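Local coordinates for sigma regulatory family protein-PP2C phosphatase (Chlamydia trachomatis serovar L2, PDB 6MAB) that probably senses TCA-cycle intermediates through this periplasmic domain and is thought to carry phosphatase activity in a separate part of the full-length membrane protein, at residues F23-L28 with L155-L159; I32-I38 with A128-T132; Y72-V78 with G144-S150; L114-R118 with E251-R255; L173-I179 with V190-V196. All coordinates share one frame; numbering follows the deposited sequence.

Contact 1. Residues F23-L28 with L155-L159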
# COMPACT_ATOMS: atom_id res chain seq x y z
N PHE A 23 4.69 -4.57 15.03
CA PHE A 23 5.38 -5.72 14.44
C PHE A 23 5.02 -5.86 12.97
O PHE A 23 5.88 -6.16 12.13
CB PHE A 23 5.04 -7.02 15.17
CG PHE A 23 5.46 -8.25 14.42
CD1 PHE A 23 6.71 -8.80 14.63
CD2 PHE A 23 4.63 -8.85 13.50
CE1 PHE A 23 7.12 -9.93 13.94
CE2 PHE A 23 5.02 -9.97 12.80
CZ PHE A 23 6.27 -10.51 13.02
N LYS A 24 3.73 -5.69 12.65
CA LYS A 24 3.32 -5.84 11.26
C LYS A 24 3.89 -4.73 10.40
O LYS A 24 4.33 -4.97 9.26
CB LYS A 24 1.78 -5.89 11.19
CG LYS A 24 1.19 -7.10 11.92
CD LYS A 24 -0.33 -6.99 12.03
CE LYS A 24 -0.93 -8.01 13.00
NZ LYS A 24 -0.84 -9.39 12.50
N ALA A 25 3.93 -3.50 10.93
CA ALA A 25 4.55 -2.38 10.24
C ALA A 25 6.02 -2.66 9.95
O ALA A 25 6.50 -2.40 8.85
CB ALA A 25 4.43 -1.10 11.08
N HIS A 26 6.74 -3.18 10.94
CA HIS A 26 8.16 -3.47 10.75
C HIS A 26 8.36 -4.53 9.68
O HIS A 26 9.27 -4.43 8.85
CB HIS A 26 8.77 -3.90 12.07
CG HIS A 26 10.16 -4.44 11.95
ND1 HIS A 26 11.27 -3.63 11.88
CD2 HIS A 26 10.62 -5.72 11.88
CE1 HIS A 26 12.35 -4.38 11.77
NE2 HIS A 26 11.99 -5.65 11.77
N THR A 27 7.48 -5.54 9.65
CA THR A 27 7.58 -6.56 8.62
C THR A 27 7.42 -5.94 7.23
O THR A 27 8.20 -6.22 6.31
CB THR A 27 6.53 -7.65 8.87
OG1 THR A 27 6.78 -8.29 10.13
CG2 THR A 27 6.58 -8.71 7.77
N LEU A 28 6.41 -5.09 7.07
CA LEU A 28 6.20 -4.44 5.79
C LEU A 28 7.35 -3.51 5.42
O LEU A 28 7.70 -3.40 4.24
CB LEU A 28 4.85 -3.72 5.80
CG LEU A 28 3.66 -4.67 5.92
CD1 LEU A 28 2.37 -3.87 6.13
CD2 LEU A 28 3.50 -5.56 4.68
N LEU A 155 2.55 -11.56 1.57
CA LEU A 155 2.74 -10.84 2.82
C LEU A 155 1.45 -10.67 3.59
O LEU A 155 1.36 -11.03 4.77
CB LEU A 155 3.30 -9.46 2.55
CG LEU A 155 4.73 -9.39 2.06
CD1 LEU A 155 4.95 -8.03 1.42
CD2 LEU A 155 5.69 -9.63 3.24
N LEU A 156 0.42 -10.14 2.93
CA LEU A 156 -0.78 -9.79 3.66
C LEU A 156 -1.59 -11.00 4.13
O LEU A 156 -2.25 -10.91 5.17
CB LEU A 156 -1.65 -8.87 2.82
CG LEU A 156 -1.02 -7.51 2.54
CD1 LEU A 156 -2.05 -6.57 1.91
CD2 LEU A 156 -0.40 -6.86 3.79
N ASN A 157 -1.60 -12.11 3.38
CA ASN A 157 -2.35 -13.27 3.86
C ASN A 157 -1.89 -13.66 5.25
O ASN A 157 -2.72 -13.90 6.14
CB ASN A 157 -2.21 -14.46 2.91
CG ASN A 157 -2.95 -14.25 1.61
OD1 ASN A 157 -3.63 -13.24 1.43
ND2 ASN A 157 -2.78 -15.18 0.67
N GLY A 158 -0.58 -13.71 5.47
CA GLY A 158 -0.08 -14.07 6.79
C GLY A 158 -0.26 -12.98 7.82
O GLY A 158 -0.58 -13.26 8.98
N LEU A 159 -0.01 -11.72 7.44
CA LEU A 159 -0.12 -10.62 8.40
C LEU A 159 -1.56 -10.34 8.79
O LEU A 159 -1.82 -9.83 9.90
CB LEU A 159 0.52 -9.37 7.83
CG LEU A 159 2.04 -9.38 7.69
CD1 LEU A 159 2.51 -8.10 7.02
CD2 LEU A 159 2.72 -9.52 9.05
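Leu159 packs between Lys24, Thr27 and Leu28 in a contact between two nearly antiparallel helices: the long N-terminal helix 2-31 and the short helix 153-160. The arrangement is consistent with a double Cache (dCACHE) sensor fold, in which a long helix runs past two PAS-like modules; here the short helix follows directly on strand 142-151 of the five-stranded sheet. The two axes stay 11.4 Å apart at an angle of 164°, so side chains rather than backbones fill the gap. The two methyls of Leu159 divide the work. CD1 slides past Leu28, 3.6 Å from its CD2, while CD2 meets Thr27 CG2 tip to tip at 4.1 Å. The same Leu28 CD2 also reaches Leu156 CD2 at 4.2 Å and Leu155 CD1 at 4.3 Å, so one methyl touches three leucines of the short helix. Phe23 adds a looser touch at the margin. Beyond the pair, Leu28 lies on Phe254 and Ile256 of strand 254-261, and Leu156 lies on Ile172, so the helices share a sheet beneath them. Lys24 runs alongside Leu159 in the opposite direction, its aliphatic part against the leucine and its amine at the C-terminal end of helix 153-160, where the helix dipole would probably favour a positive charge. Thr170 OG1 gives the same carbonyl a weak second bond. The lysine chain stays extended until its last torsion, where a bend (chi4 -69°) sets NZ in the carbonyl plane of Leu159, on a lone pair of O at 2.8 Å.

Contact 2. Residues I32-I38 with A128-T132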
# COMPACT_ATOMS: atom_id res chain seq x y z
N ILE A 32 8.53 -4.56 1.69
CA ILE A 32 7.97 -3.83 0.54
C ILE A 32 8.98 -2.94 -0.19
O ILE A 32 9.11 -3.06 -1.42
CB ILE A 32 6.75 -3.01 0.98
CG1 ILE A 32 5.64 -3.94 1.47
CG2 ILE A 32 6.25 -2.15 -0.18
CD1 ILE A 32 5.10 -4.90 0.46
N PRO A 33 9.71 -2.01 0.49
CA PRO A 33 10.48 -0.99 -0.23
C PRO A 33 11.86 -1.48 -0.67
O PRO A 33 12.90 -0.95 -0.24
CB PRO A 33 10.53 0.15 0.79
CG PRO A 33 10.66 -0.57 2.11
CD PRO A 33 9.78 -1.81 1.95
N LEU A 34 11.86 -2.47 -1.55
CA LEU A 34 13.07 -3.10 -2.08
C LEU A 34 13.50 -2.52 -3.43
O LEU A 34 14.16 -3.21 -4.23
CB LEU A 34 12.85 -4.60 -2.19
CG LEU A 34 12.48 -5.29 -0.87
CD1 LEU A 34 12.30 -6.79 -1.08
CD2 LEU A 34 13.52 -5.02 0.22
N ASN A 35 13.21 -1.23 -3.63
CA ASN A 35 13.52 -0.52 -4.86
C ASN A 35 14.98 -0.67 -5.26
O ASN A 35 15.29 -0.93 -6.43
CB ASN A 35 13.17 0.94 -4.71
CG ASN A 35 11.70 1.15 -4.36
OD1 ASN A 35 11.24 0.75 -3.29
ND2 ASN A 35 10.96 1.78 -5.28
N ILE A 36 15.91 -0.48 -4.31
CA ILE A 36 17.32 -0.51 -4.66
C ILE A 36 17.68 -1.87 -5.25
O ILE A 36 18.40 -1.95 -6.25
CB ILE A 36 18.18 -0.18 -3.44
CG1 ILE A 36 18.05 1.30 -3.12
CG2 ILE A 36 19.64 -0.55 -3.71
CD1 ILE A 36 18.93 1.73 -1.91
N ASP A 37 17.24 -2.94 -4.60
CA ASP A 37 17.61 -4.28 -5.03
C ASP A 37 17.00 -4.61 -6.39
O ASP A 37 17.64 -5.26 -7.22
CB ASP A 37 17.19 -5.33 -3.99
CG ASP A 37 18.07 -5.32 -2.75
OD1 ASP A 37 19.18 -4.76 -2.82
OD2 ASP A 37 17.65 -5.88 -1.72
N ILE A 38 15.75 -4.16 -6.63
CA ILE A 38 15.11 -4.39 -7.91
C ILE A 38 15.81 -3.62 -9.03
O ILE A 38 16.05 -4.18 -10.11
CB ILE A 38 13.62 -4.01 -7.81
CG1 ILE A 38 12.91 -4.99 -6.88
CG2 ILE A 38 12.97 -4.05 -9.19
CD1 ILE A 38 11.53 -4.52 -6.48
N ALA A 128 1.96 -4.02 -4.37
CA ALA A 128 3.06 -3.14 -4.04
C ALA A 128 3.48 -2.41 -5.30
O ALA A 128 3.91 -3.05 -6.26
CB ALA A 128 4.22 -3.94 -3.48
N VAL A 129 3.34 -1.10 -5.28
CA VAL A 129 3.68 -0.24 -6.41
C VAL A 129 4.99 0.43 -6.06
O VAL A 129 5.04 1.26 -5.15
CB VAL A 129 2.59 0.80 -6.67
CG1 VAL A 129 2.94 1.65 -7.87
CG2 VAL A 129 1.23 0.11 -6.84
N LEU A 130 6.04 0.06 -6.78
CA LEU A 130 7.38 0.60 -6.58
C LEU A 130 7.78 1.40 -7.81
O LEU A 130 7.66 0.93 -8.94
CB LEU A 130 8.38 -0.51 -6.32
CG LEU A 130 8.50 -0.93 -4.87
CD1 LEU A 130 7.18 -1.47 -4.32
CD2 LEU A 130 9.61 -1.95 -4.68
N GLN A 131 8.20 2.64 -7.58
CA GLN A 131 8.67 3.53 -8.63
C GLN A 131 10.04 4.04 -8.25
O GLN A 131 10.21 4.53 -7.13
CB GLN A 131 7.68 4.68 -8.83
CG GLN A 131 6.32 4.14 -9.19
CD GLN A 131 5.25 5.21 -9.43
OE1 GLN A 131 5.55 6.40 -9.56
NE2 GLN A 131 4.00 4.77 -9.50
N THR A 132 10.99 3.90 -9.17
CA THR A 132 12.37 4.29 -8.95
C THR A 132 12.88 5.15 -10.10
O THR A 132 12.77 4.75 -11.27
CB THR A 132 13.22 3.05 -8.78
OG1 THR A 132 12.71 2.29 -7.67
CG2 THR A 132 14.70 3.41 -8.53
O HOH W 1 13.22 -0.23 -8.50
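Asn35 and Thr132 meet through a single good hydrogen bond: Asn35 ND2 gives a proton to Thr132 OG1 at 3.0 Å, with an N-H...O angle of 161° and the acceptor only 3° out of the amide plane. The asparagine's CG stands anti to its own carbonyl carbon (chi1 -58°), which sets the amide against Leu130, with OD1 3.4 Å from Leu130 CD2. That oxygen is buried against the leucine and has no hydrogen-bonding partner in the model. Leu130 CD2 is met from both the helix and the loop before it: Ile38 CD1 comes at it at 3.7 Å, the two chains crossing at about a right angle, and Ile32 O sits 3.5 Å from it. Further along, Ile32 CD1 rests on Ala128 CB at 4.1 Å.

The next shell fixes these groups. A water donates to Asn35 O and also bonds Thr132 OG1, at 2.7 Å, so the threonine hydroxyl is tied both to the amide and, through solvent, to the backbone of the first helical turn. Asn35 ND2 has a second acceptor, Leu114 O on strand 113-119, so the amide bridges two strands. Before it, Pro33 is the centre of an inverse gamma turn closed by Leu34 N to Ile32 O at 2.8 Å; Leu34 is then the N-cap of the new helix. This turn breaks the path between helix 2-31 and helix 35-45 and seats helix 35-45 on the five-stranded antiparallel sheet, a helix-on-sheet layer of the kind found in PAS-like sensor domains.

Contact 3. Residues Y72-V78 with G144-S150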
# COMPACT_ATOMS: atom_id res chain seq x y z
N TYR A 72 6.71 -10.91 -11.02
CA TYR A 72 6.08 -9.60 -10.93
C TYR A 72 4.81 -9.60 -11.75
O TYR A 72 4.73 -10.24 -12.79
CB TYR A 72 7.02 -8.51 -11.43
CG TYR A 72 8.17 -8.29 -10.50
CD1 TYR A 72 8.05 -7.42 -9.43
CD2 TYR A 72 9.36 -8.99 -10.65
CE1 TYR A 72 9.09 -7.22 -8.55
CE2 TYR A 72 10.41 -8.78 -9.77
CZ TYR A 72 10.26 -7.90 -8.73
OH TYR A 72 11.27 -7.70 -7.83
N LYS A 73 3.80 -8.87 -11.27
CA LYS A 73 2.67 -8.61 -12.15
C LYS A 73 3.10 -7.74 -13.32
O LYS A 73 2.62 -7.92 -14.44
CB LYS A 73 1.52 -7.97 -11.38
CG LYS A 73 0.35 -7.57 -12.28
CD LYS A 73 -0.80 -6.94 -11.50
CE LYS A 73 -1.98 -6.62 -12.42
NZ LYS A 73 -2.87 -7.79 -12.54
N GLU A 74 4.03 -6.82 -13.07
CA GLU A 74 4.54 -5.94 -14.11
C GLU A 74 5.88 -5.39 -13.68
O GLU A 74 6.03 -4.93 -12.54
CB GLU A 74 3.57 -4.77 -14.37
CG GLU A 74 4.05 -3.76 -15.42
CD GLU A 74 3.02 -2.66 -15.70
OE1 GLU A 74 1.82 -2.95 -15.52
OE2 GLU A 74 3.40 -1.53 -16.08
N ILE A 75 6.85 -5.40 -14.59
CA ILE A 75 8.00 -4.52 -14.47
C ILE A 75 8.13 -3.75 -15.78
O ILE A 75 8.13 -4.34 -16.86
CB ILE A 75 9.28 -5.31 -14.13
CG1 ILE A 75 10.46 -4.36 -14.12
CG2 ILE A 75 9.52 -6.41 -15.13
CD1 ILE A 75 11.65 -4.94 -13.41
N SER A 76 8.19 -2.41 -15.68
CA SER A 76 8.17 -1.53 -16.84
C SER A 76 9.23 -0.44 -16.74
O SER A 76 9.45 0.13 -15.68
CB SER A 76 6.80 -0.85 -16.99
OG SER A 76 5.79 -1.80 -17.29
N LEU A 77 9.86 -0.16 -17.88
CA LEU A 77 10.67 1.03 -18.07
C LEU A 77 9.79 2.10 -18.68
O LEU A 77 9.27 1.92 -19.79
CB LEU A 77 11.85 0.75 -18.98
CG LEU A 77 13.06 -0.02 -18.52
CD1 LEU A 77 14.02 -0.07 -19.71
CD2 LEU A 77 13.69 0.67 -17.32
N VAL A 78 9.66 3.21 -17.97
CA VAL A 78 8.76 4.30 -18.33
C VAL A 78 9.62 5.50 -18.67
O VAL A 78 10.31 6.05 -17.80
CB VAL A 78 7.78 4.61 -17.19
CG1 VAL A 78 6.71 5.64 -17.66
CG2 VAL A 78 7.13 3.33 -16.72
N GLY A 144 13.64 8.56 -16.75
CA GLY A 144 12.52 7.65 -16.75
C GLY A 144 12.36 7.07 -15.37
O GLY A 144 13.04 7.47 -14.42
N VAL A 145 11.45 6.11 -15.28
CA VAL A 145 11.09 5.48 -14.02
C VAL A 145 11.03 3.98 -14.23
O VAL A 145 10.49 3.51 -15.23
CB VAL A 145 9.75 6.02 -13.50
CG1 VAL A 145 9.27 5.23 -12.26
CG2 VAL A 145 9.89 7.50 -13.16
N LEU A 146 11.62 3.22 -13.30
CA LEU A 146 11.44 1.77 -13.25
C LEU A 146 10.23 1.50 -12.36
O LEU A 146 10.23 1.82 -11.16
CB LEU A 146 12.67 1.07 -12.70
CG LEU A 146 12.55 -0.46 -12.65
CD1 LEU A 146 12.37 -1.03 -14.05
CD2 LEU A 146 13.78 -1.09 -12.01
N TYR A 147 9.16 0.97 -12.98
CA TYR A 147 7.85 0.80 -12.38
C TYR A 147 7.58 -0.69 -12.20
O TYR A 147 7.63 -1.45 -13.17
CB TYR A 147 6.84 1.44 -13.33
CG TYR A 147 5.38 1.37 -12.95
CD1 TYR A 147 4.62 0.25 -13.26
CD2 TYR A 147 4.74 2.44 -12.34
CE1 TYR A 147 3.25 0.19 -12.93
CE2 TYR A 147 3.38 2.39 -12.02
CZ TYR A 147 2.65 1.27 -12.32
OH TYR A 147 1.30 1.21 -12.02
N THR A 148 7.33 -1.12 -10.96
CA THR A 148 7.01 -2.52 -10.70
C THR A 148 5.74 -2.65 -9.87
O THR A 148 5.42 -1.82 -9.00
CB THR A 148 8.15 -3.29 -10.02
OG1 THR A 148 8.49 -2.65 -8.80
CG2 THR A 148 9.38 -3.34 -10.91
N LEU A 149 5.00 -3.72 -10.19
CA LEU A 149 3.80 -4.15 -9.48
C LEU A 149 3.99 -5.58 -9.01
O LEU A 149 4.30 -6.46 -9.82
CB LEU A 149 2.57 -4.08 -10.39
CG LEU A 149 2.21 -2.75 -11.04
CD1 LEU A 149 1.01 -2.93 -11.97
CD2 LEU A 149 1.93 -1.66 -10.01
N SER A 150 3.82 -5.81 -7.71
CA SER A 150 3.98 -7.11 -7.08
C SER A 150 2.74 -7.45 -6.24
O SER A 150 2.29 -6.63 -5.43
CB SER A 150 5.28 -7.08 -6.20
OG SER A 150 5.33 -8.15 -5.28
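The ring of Tyr72 takes Leu149 O at its edge, in plane, with the oxygen 3.9 Å from CD1. Farther along the pair, Tyr147 receives the Glu74 carboxylate: OE2 stands 3.6 Å from CD1 of the tyrosine, and the two planes are turned 41° apart. Tyr101 adds an edge-to-face ring contact with Tyr147. The glutamate chain is extended, with CG anti to the backbone N (chi1 178°), and lies side by side with Leu149, OE1 being 3.6 Å from Leu149 CD1. The buried carboxylate, probably charged, has several partners: Ser76 OG donates to OE2 at 2.7 Å, Tyr101 OH also bonds OE2, and Arg93 makes a salt bridge to OE1.

The backbones form an antiparallel ladder, in which Ser76 with Tyr147 and Val78 with Val145 are hydrogen-bonded pairs. It starts with a classic beta bulge. Lys73 and Glu74 both face Leu149, whose O accepts a weak bond from Lys73 N and another from Glu74 N at 3.3 Å. On the reverse face, Ile75 lies beside Thr148, its CG1 3.5 Å from Thr148 CG2, and Leu146 CD1 touches both Ile75 CG1 and, at 3.9 Å, Leu77 CD2.

Helix 35-45 covers this aliphatic face, with Phe42 on Ile75 and Leu77 and Leu39 on Leu146. In the five-stranded sheet, strand 86-91 flanks 74-80, and strand 126-135 flanks 142-151.

Contact 4. Residues L114-R118 with E251-R255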
# COMPACT_ATOMS: atom_id res chain seq x y z
N LEU A 114 9.86 5.62 -4.58
CA LEU A 114 8.78 5.45 -3.63
C LEU A 114 8.29 4.02 -3.67
O LEU A 114 8.46 3.30 -4.66
CB LEU A 114 7.62 6.42 -3.88
CG LEU A 114 6.86 6.30 -5.20
CD1 LEU A 114 5.83 5.18 -5.24
CD2 LEU A 114 6.18 7.67 -5.47
N ALA A 115 7.65 3.62 -2.58
CA ALA A 115 7.01 2.32 -2.48
C ALA A 115 5.69 2.50 -1.75
O ALA A 115 5.64 3.13 -0.69
CB ALA A 115 7.89 1.31 -1.74
N THR A 116 4.61 1.97 -2.31
CA THR A 116 3.31 2.14 -1.67
C THR A 116 2.44 0.94 -2.02
O THR A 116 2.87 0.03 -2.72
CB THR A 116 2.69 3.47 -2.06
OG1 THR A 116 1.54 3.72 -1.24
CG2 THR A 116 2.34 3.53 -3.53
N LEU A 117 1.24 0.92 -1.45
CA LEU A 117 0.26 -0.11 -1.74
C LEU A 117 -0.94 0.51 -2.43
O LEU A 117 -1.40 1.59 -2.04
CB LEU A 117 -0.20 -0.80 -0.47
CG LEU A 117 0.90 -1.47 0.35
CD1 LEU A 117 0.34 -2.01 1.66
CD2 LEU A 117 1.57 -2.57 -0.42
N ARG A 118 -1.45 -0.20 -3.46
CA ARG A 118 -2.65 0.21 -4.18
C ARG A 118 -3.48 -1.03 -4.47
O ARG A 118 -2.96 -2.13 -4.65
CB ARG A 118 -2.36 0.93 -5.52
CG ARG A 118 -1.55 2.23 -5.38
CD ARG A 118 -2.34 3.28 -4.59
NE ARG A 118 -1.54 4.49 -4.29
CZ ARG A 118 -1.51 5.56 -5.06
NH1 ARG A 118 -2.22 5.59 -6.18
NH2 ARG A 118 -0.81 6.62 -4.70
N GLU A 251 6.57 6.92 5.47
CA GLU A 251 7.54 6.72 4.39
C GLU A 251 7.04 5.76 3.31
O GLU A 251 7.79 5.49 2.36
CB GLU A 251 8.88 6.23 4.96
CG GLU A 251 8.92 4.79 5.44
CD GLU A 251 8.05 4.55 6.66
OE1 GLU A 251 7.78 5.53 7.39
OE2 GLU A 251 7.65 3.38 6.88
N MET A 252 5.81 5.23 3.44
CA MET A 252 5.20 4.43 2.38
C MET A 252 3.74 4.79 2.13
O MET A 252 3.06 4.11 1.34
CB MET A 252 5.34 2.95 2.72
CG MET A 252 6.74 2.42 2.44
SD MET A 252 6.65 0.63 2.33
CE MET A 252 6.49 0.13 4.02
N ASP A 253 3.22 5.82 2.78
CA ASP A 253 1.92 6.39 2.43
C ASP A 253 0.78 5.40 2.65
O ASP A 253 -0.18 5.37 1.88
CB ASP A 253 1.92 6.91 0.99
CG ASP A 253 1.98 8.42 0.89
OD1 ASP A 253 1.95 9.10 1.94
OD2 ASP A 253 2.07 8.94 -0.25
N PHE A 254 0.88 4.58 3.69
CA PHE A 254 -0.27 3.81 4.14
C PHE A 254 -0.18 3.63 5.64
O PHE A 254 0.81 3.99 6.27
CB PHE A 254 -0.39 2.47 3.39
CG PHE A 254 0.67 1.48 3.70
CD1 PHE A 254 0.48 0.59 4.73
CD2 PHE A 254 1.80 1.36 2.90
CE1 PHE A 254 1.44 -0.36 5.03
CE2 PHE A 254 2.78 0.40 3.19
CZ PHE A 254 2.59 -0.46 4.26
N ARG A 255 -1.26 3.11 6.22
CA ARG A 255 -1.40 2.95 7.66
C ARG A 255 -1.83 1.53 7.94
O ARG A 255 -2.32 0.82 7.06
CB ARG A 255 -2.43 3.94 8.25
CG ARG A 255 -2.23 5.39 7.84
CD ARG A 255 -2.71 6.36 8.93
NE ARG A 255 -4.11 6.72 8.82
CZ ARG A 255 -4.77 7.40 9.75
NH1 ARG A 255 -4.15 7.77 10.87
NH2 ARG A 255 -6.05 7.71 9.58
O HOH W 2 8.33 5.34 -0.24
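Leu117 sets one methyl squarely on the Phe254 ring: CD1 lies 3.6 Å from the centroid and 7° off the ring normal, a clear CH-pi contact over the face. The leucine and the ring cross obliquely. Phe254 carries CG between its backbone N and carbonyl carbon (chi1 69°), and that torsion swings the ring across to strand 113-119. Thr116 turns its hydroxyl onto the incoming loop and donates from OG1 to Met252 O at 3.0 Å, approaching 25° out of the carbonyl plane. Met252 sets CB and CG against Ala115 O, both at 3.4 Å, before its end leads away; SD is 4.3 Å from Ala115 CB. The two sheets of the domain meet here: edge strand 113-119, one of the two outermost strands of the five-stranded sheet, abuts the start of strand 254-261 in the six-stranded one, consistent with the junction of two PAS-like modules in a double Cache fold. Ile172 of the second sheet also packs against both Leu117 and Phe254, while Ile32 reaches Met252. Leu117 N is buried here without a partner in the model. Ala115 N, by contrast, donates to a water at 3.0 Å, and that water in turn donates to Glu251 O.

Contact 5. Residues L173-I179 with V190-V196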
# COMPACT_ATOMS: atom_id res chain seq x y z
N LEU A 173 -4.69 0.44 5.46
CA LEU A 173 -5.42 1.68 5.19
C LEU A 173 -4.64 2.54 4.21
O LEU A 173 -3.46 2.81 4.41
CB LEU A 173 -5.63 2.50 6.47
CG LEU A 173 -6.78 2.22 7.42
CD1 LEU A 173 -7.03 0.75 7.59
CD2 LEU A 173 -6.44 2.91 8.73
N SER A 174 -5.34 3.05 3.20
CA SER A 174 -4.77 4.09 2.36
C SER A 174 -4.66 5.40 3.15
O SER A 174 -5.27 5.58 4.21
CB SER A 174 -5.64 4.30 1.13
OG SER A 174 -6.78 5.07 1.48
N LYS A 175 -3.90 6.33 2.59
CA LYS A 175 -3.63 7.61 3.25
C LYS A 175 -4.90 8.39 3.57
O LYS A 175 -4.99 9.03 4.63
CB LYS A 175 -2.70 8.44 2.37
CG LYS A 175 -2.19 9.72 3.03
CD LYS A 175 -1.25 10.49 2.11
N ASN A 176 -5.88 8.39 2.66
CA ASN A 176 -7.11 9.16 2.84
C ASN A 176 -8.22 8.35 3.51
O ASN A 176 -9.37 8.80 3.54
CB ASN A 176 -7.67 9.71 1.51
CG ASN A 176 -6.67 10.53 0.71
OD1 ASN A 176 -6.60 10.41 -0.52
ND2 ASN A 176 -5.96 11.41 1.39
N GLY A 177 -7.92 7.17 4.02
CA GLY A 177 -8.83 6.47 4.89
C GLY A 177 -9.69 5.39 4.27
O GLY A 177 -10.75 5.07 4.85
N ILE A 178 -9.28 4.79 3.15
CA ILE A 178 -9.99 3.66 2.56
C ILE A 178 -9.24 2.38 2.93
O ILE A 178 -8.03 2.28 2.71
CB ILE A 178 -10.12 3.81 1.04
CG1 ILE A 178 -10.93 5.06 0.65
CG2 ILE A 178 -10.78 2.57 0.45
CD1 ILE A 178 -12.35 5.09 1.24
N ILE A 179 -9.95 1.40 3.46
CA ILE A 179 -9.33 0.10 3.73
C ILE A 179 -9.02 -0.61 2.42
O ILE A 179 -9.89 -0.81 1.58
CB ILE A 179 -10.22 -0.74 4.65
CG1 ILE A 179 -10.32 -0.07 6.03
CG2 ILE A 179 -9.68 -2.17 4.76
CD1 ILE A 179 -11.30 -0.71 6.99
N VAL A 190 -13.75 0.11 2.13
CA VAL A 190 -14.69 0.85 2.96
C VAL A 190 -13.92 1.97 3.63
O VAL A 190 -12.73 1.83 3.95
CB VAL A 190 -15.35 -0.08 4.00
CG1 VAL A 190 -16.18 0.70 4.99
CG2 VAL A 190 -16.20 -1.15 3.27
N SER A 191 -14.59 3.10 3.83
CA SER A 191 -14.01 4.25 4.50
C SER A 191 -14.04 4.12 6.02
O SER A 191 -15.04 3.72 6.61
CB SER A 191 -14.76 5.52 4.09
OG SER A 191 -14.25 6.62 4.82
N ILE A 192 -12.93 4.50 6.66
CA ILE A 192 -12.91 4.56 8.12
C ILE A 192 -13.53 5.82 8.72
O ILE A 192 -13.62 5.91 9.94
CB ILE A 192 -11.48 4.48 8.67
CG1 ILE A 192 -10.68 5.72 8.23
CG2 ILE A 192 -10.82 3.19 8.19
CD1 ILE A 192 -9.35 5.86 8.96
N HIS A 193 -13.91 6.80 7.91
CA HIS A 193 -14.42 8.06 8.42
C HIS A 193 -15.94 8.02 8.57
O HIS A 193 -16.57 6.99 8.32
CB HIS A 193 -13.95 9.20 7.51
CG HIS A 193 -12.47 9.32 7.45
ND1 HIS A 193 -11.69 9.50 8.57
CD2 HIS A 193 -11.61 9.24 6.41
CE1 HIS A 193 -10.42 9.54 8.23
NE2 HIS A 193 -10.34 9.38 6.92
N LYS A 194 -16.54 9.16 8.94
CA LYS A 194 -17.99 9.22 9.07
C LYS A 194 -18.66 9.18 7.71
O LYS A 194 -19.79 8.71 7.59
CB LYS A 194 -18.40 10.49 9.81
CG LYS A 194 -19.90 10.65 10.07
CD LYS A 194 -20.19 11.91 10.88
N THR A 195 -17.96 9.64 6.67
CA THR A 195 -18.48 9.74 5.32
C THR A 195 -17.55 9.02 4.37
O THR A 195 -16.39 8.74 4.69
CB THR A 195 -18.60 11.20 4.87
OG1 THR A 195 -17.29 11.80 4.95
CG2 THR A 195 -19.61 11.93 5.75
N VAL A 196 -18.06 8.71 3.19
CA VAL A 196 -17.23 8.23 2.09
C VAL A 196 -17.48 9.15 0.90
O VAL A 196 -18.62 9.53 0.63
CB VAL A 196 -17.52 6.75 1.75
CG1 VAL A 196 -18.98 6.56 1.36
CG2 VAL A 196 -16.58 6.25 0.69
O HOH W 3 -7.50 9.22 6.87
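Ile192 holds CG1 between its own N and carbonyl carbon (chi1 65°), which brings that branch to within 3.4 Å of Gly177 O and sends CD1 on to Leu173 CD2 at 4.2 Å, the two chains at about a right angle. The other branch, CG2, meets Ile179 CG1 at 3.9 Å. Gly177 has a positive phi (98°, with psi 24°), a conformation that suits glycine, and its bare CA admits His193 NE2. Ile192 CG1 lies over the centre of one face of the imidazole, which meets Asn176 O at its edge, near the ring plane. A water, also in that plane, bonds NE2 at 2.8 Å.

Two backbone bonds tie the segments together: Ile192 N to Gly177 O and Ile179 N to Val190 O, both 2.9 Å. They flank Ile178 and Ser191, which form a single beta bridge. Within the first segment the chain reverses in a type I turn from Ser174 to Gly177, and Ser174 OG accepts from Ile178 N at 3.0 Å. Across the gap, Ser191 OG takes the N-H of His193 in an ST turn and donates to Thr195 O; Gln200 NE2 supplies a further bond to it.

The contact thus joins the turn between strand 169-174 and the edge strand 179-182 of the six-stranded sheet to the long loop before strand 224-225. Main-chain bonds set its alignment, Ile179, Ile192 and Leu173 supply the apolar contacts, and the serine hydroxyls hold each loop in shape.

In the fold
From the N terminus, the long helix 2-31 enters contact 1, which closes a loop of more than a hundred residues when helix 153-160 comes back alongside. Contacts 2 and 3 both lie within that loop. They cross each other and share the first sheet, where strands 126-135 and 142-151 are neighbours. Contact 4 opens on strand 113-119 of the same sheet but closes only at 251-255, so it crosses contacts 1, 2 and 3 and ties the two sheets together. Contact 5 is a short local closure within the span of contact 4, joined to it by the pairing of strands 169-174 and 254-261, and lies on the opposite side of the chain's centre from contacts 2 and 3.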